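Local coordinates for transferrin binding protein B (Actinobacillus suis, PDB 3PQU), which binds host transferrin at the cell surface as an outer-membrane lipoprotein and so probably helps this porcine pathogen to acquire iron, at residues Gln119-Gly124 with Ala304-Gly309; Ile153-Thr158 with Phe319-Ala324; Lys162-Gly167 with Glu334-Ala339; Gly435-Val440 with Val471-Lys476. One frame throughout, in Å; residues are numbered along the deposited sequence.

Contact 1 of 4, residues Gln119-Gly124 with Ala304-Gly309; sequences QYVRSG and AEEMAG
The carboxylate of E306 grips the backbone of Q119 and Y120 where the chain enters strand 121-128. OE2 takes the N-H of Q119 on its syn lone pair, Q119 N to E306 OE2 2.6 Å and almost straight at 174°. OE1 receives the N-H of Y120, also on the syn side but 31° out of the carboxylate plane, with Y120 N to E306 OE1 2.7 Å. Two successive amides thus bind one carboxylate, which would probably favour its charged form. The N of V121 lies 3.0 Å from E306 OE1. The chain of E306 is extended beyond CG, which carries the acid across from its own strand. These bonds join two parts of the N-lobe: 119-124 belongs to the handle sheet and 306-309 to the beta barrel. E305 and E306 form a classic beta bulge opposite Y300, and the CB of each points toward the handle. Of the aromatic and apolar contacts, the Y120 ring presents its edge to E306 CD, while Q119 CG covers one of its faces. Y120 CE2 also lies 4.1 Å from CD of E305, whose OE1 is hydrogen-bonded to the backbone N of K303. Further along, the side chains of V121 and E306 run antiparallel alongside one another, V121 CG2 lying 4.0 Å from E306 CB. V121 CG1 is anti to the backbone N (chi1 170°) and rests 3.8 Å from A308 CB.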
loop_
_atom_site.group_PDB
_atom_site.type_symbol
_atom_site.label_atom_id
_atom_site.label_comp_id
_atom_site.label_asym_id
_atom_site.label_seq_id
_atom_site.Cartn_x
_atom_site.Cartn_y
_atom_site.Cartn_z
ATOM N N GLN A 119 5.949 -7.190 -11.997
ATOM C CA GLN A 119 4.799 -8.046 -11.779
ATOM C C GLN A 119 3.741 -7.388 -10.902
ATOM O O GLN A 119 2.555 -7.660 -11.049
ATOM C CB GLN A 119 5.232 -9.390 -11.163
ATOM C CG GLN A 119 4.060 -10.281 -10.816
ATOM C CD GLN A 119 4.471 -11.673 -10.336
ATOM O OE1 GLN A 119 5.647 -11.940 -10.063
ATOM N NE2 GLN A 119 3.495 -12.566 -10.235
ATOM N N TYR A 120 4.170 -6.522 -9.990
ATOM C CA TYR A 120 3.273 -5.957 -8.991
ATOM C C TYR A 120 3.103 -4.438 -9.142
ATOM O O TYR A 120 2.260 -3.826 -8.502
ATOM C CB TYR A 120 3.790 -6.289 -7.585
ATOM C CG TYR A 120 3.861 -7.784 -7.325
ATOM C CD1 TYR A 120 2.706 -8.508 -7.032
ATOM C CD2 TYR A 120 5.072 -8.468 -7.377
ATOM C CE1 TYR A 120 2.749 -9.885 -6.804
ATOM C CE2 TYR A 120 5.128 -9.862 -7.143
ATOM C CZ TYR A 120 3.958 -10.552 -6.861
ATOM O OH TYR A 120 3.987 -11.909 -6.621
ATOM N N VAL A 121 3.918 -3.837 -9.986
ATOM C CA VAL A 121 3.962 -2.386 -10.069
ATOM C C VAL A 121 3.853 -1.923 -11.513
ATOM O O VAL A 121 4.302 -2.624 -12.425
ATOM C CB VAL A 121 5.273 -1.865 -9.445
ATOM C CG1 VAL A 121 5.458 -0.398 -9.743
ATOM C CG2 VAL A 121 5.275 -2.132 -7.938
ATOM N N ARG A 122 3.224 -0.766 -11.708
ATOM C CA ARG A 122 3.260 -0.051 -12.970
ATOM C C ARG A 122 3.646 1.398 -12.669
ATOM O O ARG A 122 3.162 1.975 -11.700
ATOM C CB ARG A 122 1.878 -0.063 -13.641
ATOM C CG ARG A 122 1.412 -1.425 -14.134
ATOM C CD ARG A 122 2.188 -1.885 -15.363
ATOM N NE ARG A 122 1.761 -3.221 -15.779
ATOM C CZ ARG A 122 2.301 -4.351 -15.329
ATOM N NH1 ARG A 122 3.301 -4.306 -14.457
ATOM N NH2 ARG A 122 1.852 -5.523 -15.762
ATOM N N SER A 123 4.495 1.997 -13.493
ATOM C CA SER A 123 4.822 3.397 -13.281
ATOM C C SER A 123 5.275 4.047 -14.558
ATOM O O SER A 123 5.576 3.358 -15.526
ATOM C CB SER A 123 5.914 3.570 -12.220
ATOM O OG SER A 123 7.206 3.439 -12.797
ATOM N N GLY A 124 5.346 5.383 -14.516
ATOM C CA GLY A 124 5.924 6.196 -15.576
ATOM C C GLY A 124 4.925 7.231 -16.053
ATOM O O GLY A 124 4.674 8.246 -15.400
ATOM N N ALA A 304 8.121 -8.288 -0.937
ATOM C CA ALA A 304 8.819 -7.063 -1.322
ATOM C C ALA A 304 9.703 -7.279 -2.554
ATOM O O ALA A 304 10.838 -6.823 -2.611
ATOM C CB ALA A 304 9.621 -6.499 -0.169
ATOM N N GLU A 305 9.162 -7.976 -3.544
ATOM C CA GLU A 305 9.876 -8.205 -4.794
ATOM C C GLU A 305 10.130 -6.883 -5.513
ATOM O O GLU A 305 11.109 -6.744 -6.249
ATOM C CB GLU A 305 9.072 -9.130 -5.710
ATOM C CG GLU A 305 9.007 -10.594 -5.254
ATOM C CD GLU A 305 7.892 -10.869 -4.242
ATOM O OE1 GLU A 305 7.383 -9.923 -3.608
ATOM O OE2 GLU A 305 7.523 -12.044 -4.084
ATOM N N GLU A 306 9.239 -5.916 -5.295
ATOM C CA GLU A 306 9.293 -4.652 -6.011
ATOM C C GLU A 306 9.115 -3.443 -5.091
ATOM O O GLU A 306 8.686 -3.578 -3.946
ATOM C CB GLU A 306 8.272 -4.660 -7.174
ATOM C CG GLU A 306 8.625 -5.729 -8.229
ATOM C CD GLU A 306 7.522 -6.010 -9.251
ATOM O OE1 GLU A 306 6.515 -5.258 -9.317
ATOM O OE2 GLU A 306 7.674 -6.991 -10.012
ATOM N N MET A 307 9.487 -2.269 -5.591
ATOM C CA MET A 307 9.311 -1.023 -4.854
ATOM C C MET A 307 8.918 0.095 -5.812
ATOM O O MET A 307 9.287 0.076 -6.996
ATOM C CB MET A 307 10.586 -0.631 -4.091
ATOM C CG MET A 307 11.848 -0.492 -4.970
ATOM S SD MET A 307 13.336 -0.191 -3.990
ATOM C CE MET A 307 13.068 1.507 -3.441
ATOM N N ALA A 308 8.172 1.068 -5.295
ATOM C CA ALA A 308 7.796 2.229 -6.089
ATOM C C ALA A 308 7.528 3.413 -5.187
ATOM O O ALA A 308 7.155 3.250 -4.011
ATOM C CB ALA A 308 6.558 1.921 -6.968
ATOM N N GLY A 309 7.728 4.613 -5.725
ATOM C CA GLY A 309 7.431 5.803 -4.944
ATOM C C GLY A 309 7.462 7.061 -5.774
ATOM O O GLY A 309 7.474 6.997 -7.012
#

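Contact 2 of 4, residues Ile153-Thr158 with Phe319-Ala324; sequences IYYLGT and FAVFAA
Handle sheet and barrel wall of the N-lobe pack on each other here, strand 150-157 of the handle lying across strand 318-326 of the barrel. The short segments 153-157 and 319-324 approach to 6.7 Å between axes, with their directions 36° apart; the strands are not paired, and barrel side chains pack on handle side chains and carbonyl oxygens. V321 is central. V321 CG2, set between the backbone N and the carbonyl carbon (chi1 -58°), comes within 3.3 Å of Y154 O and 3.8 Å of I153 CG2. V321 CG1 reaches the edge of the Y155 ring, near the ring plane, 4.3 Å from Y155 CD2. I153 CG2 meets both V321 branches and lies 4.0 Å from F319 CE2. The F319 ring sits with its edge toward the handle backbone, where F319 CE2 is 3.7 Å from I153 O, close to the plane of the ring. All five touching residues are buried. Y155 goes on to A308 and K310 of barrel strand 306-312, its hydroxyl weakly hydrogen-bonded to R274, while F319 also packs on V44 and A46. Strand 150-157 lies between 43-47 and 121-128 in the handle sheet, and 318-326 between 170-183 and 306-312 in the barrel.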
loop_
_atom_site.group_PDB
_atom_site.type_symbol
_atom_site.label_atom_id
_atom_site.label_comp_id
_atom_site.label_asym_id
_atom_site.label_seq_id
_atom_site.Cartn_x
_atom_site.Cartn_y
_atom_site.Cartn_z
ATOM N N ILE A 153 1.837 11.561 -15.037
ATOM C CA ILE A 153 2.975 10.823 -14.483
ATOM C C ILE A 153 2.402 10.066 -13.289
ATOM O O ILE A 153 1.599 10.620 -12.545
ATOM C CB ILE A 153 4.058 11.779 -14.008
ATOM C CG1 ILE A 153 4.489 12.727 -15.163
ATOM C CG2 ILE A 153 5.240 11.006 -13.419
ATOM C CD1 ILE A 153 4.989 12.023 -16.452
ATOM N N TYR A 154 2.781 8.811 -13.089
ATOM C CA TYR A 154 2.173 8.066 -11.994
ATOM C C TYR A 154 3.024 6.888 -11.544
ATOM O O TYR A 154 3.960 6.480 -12.232
ATOM C CB TYR A 154 0.791 7.543 -12.417
ATOM C CG TYR A 154 0.889 6.274 -13.265
ATOM C CD1 TYR A 154 0.649 5.009 -12.708
ATOM C CD2 TYR A 154 1.277 6.334 -14.590
ATOM C CE1 TYR A 154 0.757 3.847 -13.479
ATOM C CE2 TYR A 154 1.393 5.175 -15.372
ATOM C CZ TYR A 154 1.140 3.943 -14.800
ATOM O OH TYR A 154 1.251 2.807 -15.561
ATOM N N TYR A 155 2.662 6.335 -10.393
ATOM C CA TYR A 155 3.019 4.963 -10.073
ATOM C C TYR A 155 1.816 4.299 -9.424
ATOM O O TYR A 155 0.980 4.959 -8.805
ATOM C CB TYR A 155 4.283 4.875 -9.156
ATOM C CG TYR A 155 4.027 5.120 -7.669
ATOM C CD1 TYR A 155 3.645 4.078 -6.826
ATOM C CD2 TYR A 155 4.183 6.390 -7.111
ATOM C CE1 TYR A 155 3.415 4.301 -5.457
ATOM C CE2 TYR A 155 3.947 6.623 -5.755
ATOM C CZ TYR A 155 3.562 5.568 -4.931
ATOM O OH TYR A 155 3.339 5.779 -3.578
ATOM N N LEU A 156 1.730 2.985 -9.559
ATOM C CA LEU A 156 0.659 2.242 -8.913
ATOM C C LEU A 156 1.146 0.844 -8.577
ATOM O O LEU A 156 1.701 0.157 -9.428
ATOM C CB LEU A 156 -0.547 2.141 -9.850
ATOM C CG LEU A 156 -1.732 1.335 -9.343
ATOM C CD1 LEU A 156 -2.297 1.982 -8.076
ATOM C CD2 LEU A 156 -2.795 1.245 -10.423
ATOM N N GLY A 157 0.935 0.420 -7.340
ATOM C CA GLY A 157 1.378 -0.891 -6.926
ATOM C C GLY A 157 0.234 -1.714 -6.392
ATOM O O GLY A 157 -0.829 -1.184 -6.054
ATOM N N THR A 158 0.450 -3.023 -6.323
ATOM C CA THR A 158 -0.546 -3.920 -5.776
ATOM C C THR A 158 0.118 -4.836 -4.762
ATOM O O THR A 158 1.328 -5.054 -4.808
ATOM C CB THR A 158 -1.243 -4.737 -6.895
ATOM O OG1 THR A 158 -2.306 -5.526 -6.334
ATOM C CG2 THR A 158 -0.248 -5.655 -7.572
ATOM N N PHE A 319 7.653 16.891 -10.224
ATOM C CA PHE A 319 7.017 15.697 -9.656
ATOM C C PHE A 319 7.669 14.489 -10.335
ATOM O O PHE A 319 7.684 14.414 -11.563
ATOM C CB PHE A 319 5.479 15.710 -9.885
ATOM C CG PHE A 319 4.776 14.414 -9.458
ATOM C CD1 PHE A 319 4.651 14.080 -8.113
ATOM C CD2 PHE A 319 4.291 13.526 -10.412
ATOM C CE1 PHE A 319 4.038 12.889 -7.721
ATOM C CE2 PHE A 319 3.661 12.330 -10.033
ATOM C CZ PHE A 319 3.544 12.014 -8.681
ATOM N N ALA A 320 8.218 13.568 -9.537
ATOM C CA ALA A 320 8.946 12.402 -10.041
ATOM C C ALA A 320 8.378 11.112 -9.446
ATOM O O ALA A 320 7.899 11.119 -8.317
ATOM C CB ALA A 320 10.425 12.500 -9.706
ATOM N N VAL A 321 8.431 10.023 -10.221
ATOM C CA VAL A 321 8.072 8.703 -9.721
ATOM C C VAL A 321 9.224 7.732 -10.047
ATOM O O VAL A 321 10.090 8.052 -10.842
ATOM C CB VAL A 321 6.753 8.197 -10.333
ATOM C CG1 VAL A 321 5.614 9.169 -10.037
ATOM C CG2 VAL A 321 6.896 7.974 -11.855
ATOM N N PHE A 322 9.233 6.562 -9.420
ATOM C CA PHE A 322 10.265 5.560 -9.665
ATOM C C PHE A 322 9.713 4.186 -9.292
ATOM O O PHE A 322 8.751 4.088 -8.534
ATOM C CB PHE A 322 11.562 5.865 -8.878
ATOM C CG PHE A 322 11.337 6.102 -7.389
ATOM C CD1 PHE A 322 11.330 5.031 -6.475
ATOM C CD2 PHE A 322 11.152 7.396 -6.904
ATOM C CE1 PHE A 322 11.124 5.255 -5.130
ATOM C CE2 PHE A 322 10.948 7.635 -5.541
ATOM C CZ PHE A 322 10.931 6.572 -4.654
ATOM N N ALA A 323 10.300 3.139 -9.871
ATOM C CA ALA A 323 9.848 1.772 -9.663
ATOM C C ALA A 323 11.033 0.876 -9.947
ATOM O O ALA A 323 11.808 1.151 -10.850
ATOM C CB ALA A 323 8.693 1.421 -10.609
ATOM N N ALA A 324 11.176 -0.195 -9.182
ATOM C CA ALA A 324 12.336 -1.063 -9.346
ATOM C C ALA A 324 12.039 -2.457 -8.775
ATOM O O ALA A 324 11.136 -2.623 -7.948
ATOM C CB ALA A 324 13.550 -0.432 -8.633
#

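Contact 3 of 4, residues Lys162-Gly167 with Glu334-Ala339; sequences KELPKG and ERIIDA
Two antiparallel strands pair with E163 opposite R335 as a non-hydrogen-bonded pair and L164 opposite E334 as a hydrogen-bonded one, L164 N to E334 O 3.1 Å and E334 N to L164 O 2.8 Å. This short beta pairing ties strand 163-165, the next strand after 150-157, to strand 333-343 of the C-lobe handle. At its end K162 O takes two amides, from I336 N at 2.8 Å and more loosely from I337 N. On the face of E163 and R335 a salt-bridge network forms. E163 OE1 accepts from R335 NH1 at 3.1 Å; this oxygen lies in the guanidinium plane and is met on its anti side, while the carboxylate plane stands at 85° to the guanidinium. R335 NE turns to D338 OD1, and D338 OD2 pairs in turn with R425. K162 runs alongside R335, its CB over one guanidinium face, toward the rim, and ends at L352 O. E163 OE2 is held by T333. L164, on the face of E334, touches I336 CD1 with its CG at 3.9 Å. K166, bent at chi2 and chi3 (-79° and -64°), curls back so that K166 NZ meets E334 OE1 from above the carboxylate plane at 3.1 Å, while E334 OE2 accepts from T428 N.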
loop_
_atom_site.group_PDB
_atom_site.type_symbol
_atom_site.label_atom_id
_atom_site.label_comp_id
_atom_site.label_asym_id
_atom_site.label_seq_id
_atom_site.Cartn_x
_atom_site.Cartn_y
_atom_site.Cartn_z
ATOM N N LYS A 162 3.746 -7.838 2.949
ATOM C CA LYS A 162 3.530 -8.240 4.333
ATOM C C LYS A 162 4.749 -8.923 4.960
ATOM O O LYS A 162 4.780 -9.162 6.169
ATOM C CB LYS A 162 2.291 -9.135 4.432
ATOM C CG LYS A 162 0.989 -8.429 4.035
ATOM C CD LYS A 162 -0.224 -9.172 4.573
ATOM C CE LYS A 162 -1.493 -8.325 4.468
ATOM N NZ LYS A 162 -2.067 -8.329 3.113
ATOM N N GLU A 163 5.738 -9.237 4.127
ATOM C CA GLU A 163 6.985 -9.838 4.572
ATOM C C GLU A 163 8.145 -9.117 3.909
ATOM O O GLU A 163 8.045 -8.748 2.745
ATOM C CB GLU A 163 7.024 -11.323 4.189
ATOM C CG GLU A 163 5.858 -12.117 4.725
ATOM C CD GLU A 163 6.233 -13.547 5.052
ATOM O OE1 GLU A 163 5.352 -14.428 4.964
ATOM O OE2 GLU A 163 7.409 -13.786 5.400
ATOM N N LEU A 164 9.240 -8.919 4.641
ATOM C CA LEU A 164 10.397 -8.214 4.083
ATOM C C LEU A 164 11.623 -9.121 4.120
ATOM O O LEU A 164 11.754 -9.946 5.010
ATOM C CB LEU A 164 10.673 -6.892 4.834
ATOM C CG LEU A 164 9.576 -5.808 4.871
ATOM C CD1 LEU A 164 9.996 -4.585 5.713
ATOM C CD2 LEU A 164 9.197 -5.359 3.467
ATOM N N PRO A 165 12.520 -8.978 3.134
ATOM C CA PRO A 165 13.741 -9.784 3.156
ATOM C C PRO A 165 14.620 -9.419 4.346
ATOM O O PRO A 165 14.529 -8.311 4.866
ATOM C CB PRO A 165 14.442 -9.403 1.848
ATOM C CG PRO A 165 13.353 -8.826 0.960
ATOM C CD PRO A 165 12.428 -8.135 1.927
ATOM N N LYS A 166 15.441 -10.368 4.780
ATOM C CA LYS A 166 16.444 -10.136 5.812
ATOM C C LYS A 166 17.752 -9.760 5.119
ATOM O O LYS A 166 18.012 -10.205 4.001
ATOM C CB LYS A 166 16.658 -11.420 6.620
ATOM C CG LYS A 166 15.403 -11.983 7.253
ATOM C CD LYS A 166 15.044 -11.218 8.504
ATOM C CE LYS A 166 16.122 -11.366 9.565
ATOM N NZ LYS A 166 15.860 -10.496 10.745
ATOM N N GLY A 167 18.581 -8.954 5.778
ATOM C CA GLY A 167 19.872 -8.593 5.217
ATOM C C GLY A 167 20.201 -7.115 5.241
ATOM O O GLY A 167 19.325 -6.274 5.453
ATOM N N GLU A 334 11.008 -12.063 6.762
ATOM C CA GLU A 334 10.404 -12.018 8.077
ATOM C C GLU A 334 9.088 -11.251 7.975
ATOM O O GLU A 334 9.035 -10.139 7.430
ATOM C CB GLU A 334 11.354 -11.361 9.073
ATOM C CG GLU A 334 10.751 -11.147 10.440
ATOM C CD GLU A 334 11.786 -10.783 11.481
ATOM O OE1 GLU A 334 12.927 -11.287 11.403
ATOM O OE2 GLU A 334 11.458 -9.993 12.386
ATOM N N ARG A 335 8.020 -11.854 8.479
ATOM C CA ARG A 335 6.693 -11.268 8.346
ATOM C C ARG A 335 6.548 -10.021 9.216
ATOM O O ARG A 335 6.957 -10.033 10.371
ATOM C CB ARG A 335 5.627 -12.297 8.708
ATOM C CG ARG A 335 4.246 -11.866 8.319
ATOM C CD ARG A 335 3.293 -13.050 8.226
ATOM N NE ARG A 335 2.020 -12.615 7.655
ATOM C CZ ARG A 335 1.711 -12.682 6.364
ATOM N NH1 ARG A 335 2.577 -13.195 5.494
ATOM N NH2 ARG A 335 0.532 -12.246 5.942
ATOM N N ILE A 336 5.988 -8.945 8.656
ATOM C CA ILE A 336 5.764 -7.714 9.416
ATOM C C ILE A 336 4.298 -7.405 9.708
ATOM O O ILE A 336 3.984 -6.717 10.678
ATOM C CB ILE A 336 6.369 -6.473 8.735
ATOM C CG1 ILE A 336 5.886 -6.340 7.285
ATOM C CG2 ILE A 336 7.880 -6.509 8.809
ATOM C CD1 ILE A 336 6.183 -4.949 6.689
ATOM N N ILE A 337 3.408 -7.913 8.866
ATOM C CA ILE A 337 2.000 -7.539 8.917
ATOM C C ILE A 337 1.072 -8.733 8.734
ATOM O O ILE A 337 1.336 -9.621 7.927
ATOM C CB ILE A 337 1.668 -6.514 7.798
ATOM C CG1 ILE A 337 2.447 -5.215 8.001
ATOM C CG2 ILE A 337 0.180 -6.216 7.762
ATOM C CD1 ILE A 337 2.311 -4.206 6.802
ATOM N N ASP A 338 0.001 -8.761 9.515
ATOM C CA ASP A 338 -1.143 -9.610 9.220
ATOM C C ASP A 338 -2.319 -8.677 8.933
ATOM O O ASP A 338 -2.524 -7.694 9.649
ATOM C CB ASP A 338 -1.478 -10.545 10.395
ATOM C CG ASP A 338 -0.464 -11.665 10.569
ATOM O OD1 ASP A 338 -0.031 -12.243 9.557
ATOM O OD2 ASP A 338 -0.116 -11.984 11.726
ATOM N N ALA A 339 -3.065 -8.963 7.873
ATOM C CA ALA A 339 -4.296 -8.239 7.557
ATOM C C ALA A 339 -5.160 -9.125 6.659
ATOM O O ALA A 339 -4.913 -9.247 5.445
ATOM C CB ALA A 339 -3.998 -6.876 6.884
#

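Contact 4 of 4, residues Gly435-Val440 with Val471-Lys476; sequences GNYKYV and VNFSDK
Y439 and V471 meet closely on the face that they share with Y437: V471 CG2 lies 3.4 Å from Y439 CD2 and almost as near to CE2, oblique to the ring. V471 holds its CG1 anti to the backbone N (chi1 173°), which leaves CG2 for the tyrosine and sets CG1 over one face of the F473 ring. F473 is covered on that face by V471, two residues earlier, while its edge takes two tyrosines. Y437 CD2 lies in the plane of the F473 ring, 3.7 Å from F473 CD2; the ring planes are 60° apart, an oblique pair. The hydroxyl of Y439 reaches the same edge, Y439 OH to F473 CZ 3.7 Å, and is hydrogen-bonded to A542 O; the side chains of Y439 and F473 cross at about a right angle. On the opposite face N436 and N472 form a non-hydrogen-bonded pair. N472 OD1 accepts from D475 N three residues on, an Asx motif just past the strand. The backbones join through Y437 N to V471 O (2.9 Å) and V471 N to Y437 O (2.8 Å), the latter nearly straight at 178°. F473 N adds a bond to G435 O, 2.6 Å long. Antiparallel neighbours closing side by side in this way are characteristic of the C-lobe beta barrel, here strands 436-448 and 467-472.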
loop_
_atom_site.group_PDB
_atom_site.type_symbol
_atom_site.label_atom_id
_atom_site.label_comp_id
_atom_site.label_asym_id
_atom_site.label_seq_id
_atom_site.Cartn_x
_atom_site.Cartn_y
_atom_site.Cartn_z
ATOM N N GLY A 435 9.540 -17.443 29.306
ATOM C CA GLY A 435 9.125 -18.830 29.369
ATOM C C GLY A 435 7.614 -18.967 29.342
ATOM O O GLY A 435 7.028 -19.212 28.292
ATOM N N ASN A 436 6.975 -18.799 30.495
ATOM C CA ASN A 436 5.533 -19.014 30.607
ATOM C C ASN A 436 4.732 -17.748 30.925
ATOM O O ASN A 436 4.974 -17.083 31.931
ATOM C CB ASN A 436 5.228 -20.096 31.647
ATOM C CG ASN A 436 4.701 -21.373 31.021
ATOM O OD1 ASN A 436 4.648 -21.404 29.697
ATOM N ND2 ASN A 436 4.344 -22.319 31.721
ATOM N N TYR A 437 3.772 -17.427 30.062
ATOM C CA TYR A 437 2.933 -16.244 30.245
ATOM C C TYR A 437 1.463 -16.516 29.933
ATOM O O TYR A 437 1.135 -17.437 29.182
ATOM C CB TYR A 437 3.457 -15.084 29.387
ATOM C CG TYR A 437 4.870 -14.677 29.736
ATOM C CD1 TYR A 437 5.117 -13.611 30.590
ATOM C CD2 TYR A 437 5.961 -15.374 29.228
ATOM C CE1 TYR A 437 6.409 -13.242 30.920
ATOM C CE2 TYR A 437 7.256 -15.010 29.554
ATOM C CZ TYR A 437 7.473 -13.943 30.400
ATOM O OH TYR A 437 8.757 -13.576 30.730
ATOM N N LYS A 438 0.582 -15.709 30.519
ATOM C CA LYS A 438 -0.852 -15.834 30.276
ATOM C C LYS A 438 -1.373 -14.703 29.383
ATOM O O LYS A 438 -0.948 -13.555 29.511
ATOM C CB LYS A 438 -1.621 -15.848 31.598
ATOM C CG LYS A 438 -3.105 -16.164 31.460
ATOM C CD LYS A 438 -3.331 -17.623 31.091
ATOM C CE LYS A 438 -4.806 -17.988 31.136
ATOM N NZ LYS A 438 -5.019 -19.460 31.040
ATOM N N TYR A 439 -2.293 -15.037 28.481
ATOM C CA TYR A 439 -2.915 -14.049 27.605
ATOM C C TYR A 439 -4.432 -14.168 27.690
ATOM O O TYR A 439 -4.979 -15.256 27.522
ATOM C CB TYR A 439 -2.487 -14.267 26.151
ATOM C CG TYR A 439 -1.061 -13.876 25.820
ATOM C CD1 TYR A 439 -0.794 -12.764 25.026
ATOM C CD2 TYR A 439 0.015 -14.629 26.273
ATOM C CE1 TYR A 439 0.506 -12.403 24.702
ATOM C CE2 TYR A 439 1.319 -14.277 25.957
ATOM C CZ TYR A 439 1.560 -13.161 25.168
ATOM O OH TYR A 439 2.850 -12.792 24.844
ATOM N N VAL A 440 -5.111 -13.056 27.944
ATOM C CA VAL A 440 -6.570 -13.062 27.934
ATOM C C VAL A 440 -7.137 -11.993 27.005
ATOM O O VAL A 440 -6.612 -10.885 26.921
ATOM C CB VAL A 440 -7.175 -12.890 29.350
ATOM C CG1 VAL A 440 -6.490 -13.824 30.353
ATOM C CG2 VAL A 440 -7.072 -11.450 29.802
ATOM N N VAL A 471 1.135 -19.248 26.995
ATOM C CA VAL A 471 2.207 -19.149 26.019
ATOM C C VAL A 471 3.540 -19.529 26.652
ATOM O O VAL A 471 3.978 -18.904 27.621
ATOM C CB VAL A 471 2.277 -17.736 25.407
ATOM C CG1 VAL A 471 3.506 -17.596 24.522
ATOM C CG2 VAL A 471 1.011 -17.448 24.606
ATOM N N ASN A 472 4.167 -20.572 26.118
ATOM C CA ASN A 472 5.456 -21.029 26.626
ATOM C C ASN A 472 6.545 -20.764 25.600
ATOM O O ASN A 472 6.731 -21.545 24.664
ATOM C CB ASN A 472 5.411 -22.520 26.959
ATOM C CG ASN A 472 6.589 -22.969 27.807
ATOM O OD1 ASN A 472 7.738 -22.611 27.544
ATOM N ND2 ASN A 472 6.305 -23.773 28.829
ATOM N N PHE A 473 7.259 -19.659 25.776
ATOM C CA PHE A 473 8.306 -19.278 24.840
ATOM C C PHE A 473 9.490 -20.239 24.920
ATOM O O PHE A 473 10.235 -20.397 23.953
ATOM C CB PHE A 473 8.751 -17.828 25.077
ATOM C CG PHE A 473 7.704 -16.801 24.726
ATOM C CD1 PHE A 473 7.360 -16.562 23.398
ATOM C CD2 PHE A 473 7.073 -16.060 25.721
ATOM C CE1 PHE A 473 6.395 -15.603 23.064
ATOM C CE2 PHE A 473 6.106 -15.096 25.400
ATOM C CZ PHE A 473 5.766 -14.868 24.066
ATOM N N SER A 474 9.651 -20.898 26.067
ATOM C CA SER A 474 10.752 -21.844 26.241
ATOM C C SER A 474 10.650 -23.056 25.319
ATOM O O SER A 474 11.560 -23.323 24.532
ATOM C CB SER A 474 10.883 -22.279 27.699
ATOM O OG SER A 474 11.683 -21.359 28.416
ATOM N N ASP A 475 9.549 -23.791 25.407
ATOM C CA ASP A 475 9.363 -24.926 24.507
ATOM C C ASP A 475 8.416 -24.588 23.362
ATOM O O ASP A 475 7.747 -25.466 22.814
ATOM C CB ASP A 475 8.922 -26.186 25.261
ATOM C CG ASP A 475 7.775 -25.930 26.207
ATOM O OD1 ASP A 475 6.921 -25.078 25.883
ATOM O OD2 ASP A 475 7.727 -26.587 27.271
ATOM N N LYS A 476 8.378 -23.301 23.019
ATOM C CA LYS A 476 7.684 -22.805 21.832
ATOM C C LYS A 476 6.279 -23.372 21.652
ATOM O O LYS A 476 5.971 -23.973 20.622
ATOM C CB LYS A 476 8.523 -23.067 20.578
ATOM C CG LYS A 476 9.861 -22.354 20.578
ATOM C CD LYS A 476 9.670 -20.848 20.665
ATOM C CE LYS A 476 11.004 -20.124 20.735
ATOM N NZ LYS A 476 11.830 -20.373 19.521
#

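Contacts 1 and 2 form one interface, their centres 7 Å apart: strands 121-128 and 150-157 are neighbours in the handle sheet, 306-312 and 318-326 in the barrel. R122 O to L156 N, 2.8 Å, is a probable hydrogen bond between them, and S123 OG packs on A323 CB at 3.3 Å. Contact 3 joins the N-lobe to strand 333-343 of the C-lobe handle; it lies about 17 Å from contact 1, centre to centre, yet touches it where A304 CB meets L164 CD2 at 3.8 Å. Its segments adjoin those of contact 2 in sequence. Contact 4, inside the C-lobe barrel, stands apart, its nearest atoms about 12 Å from contact 3 and about 24 Å from contact 1.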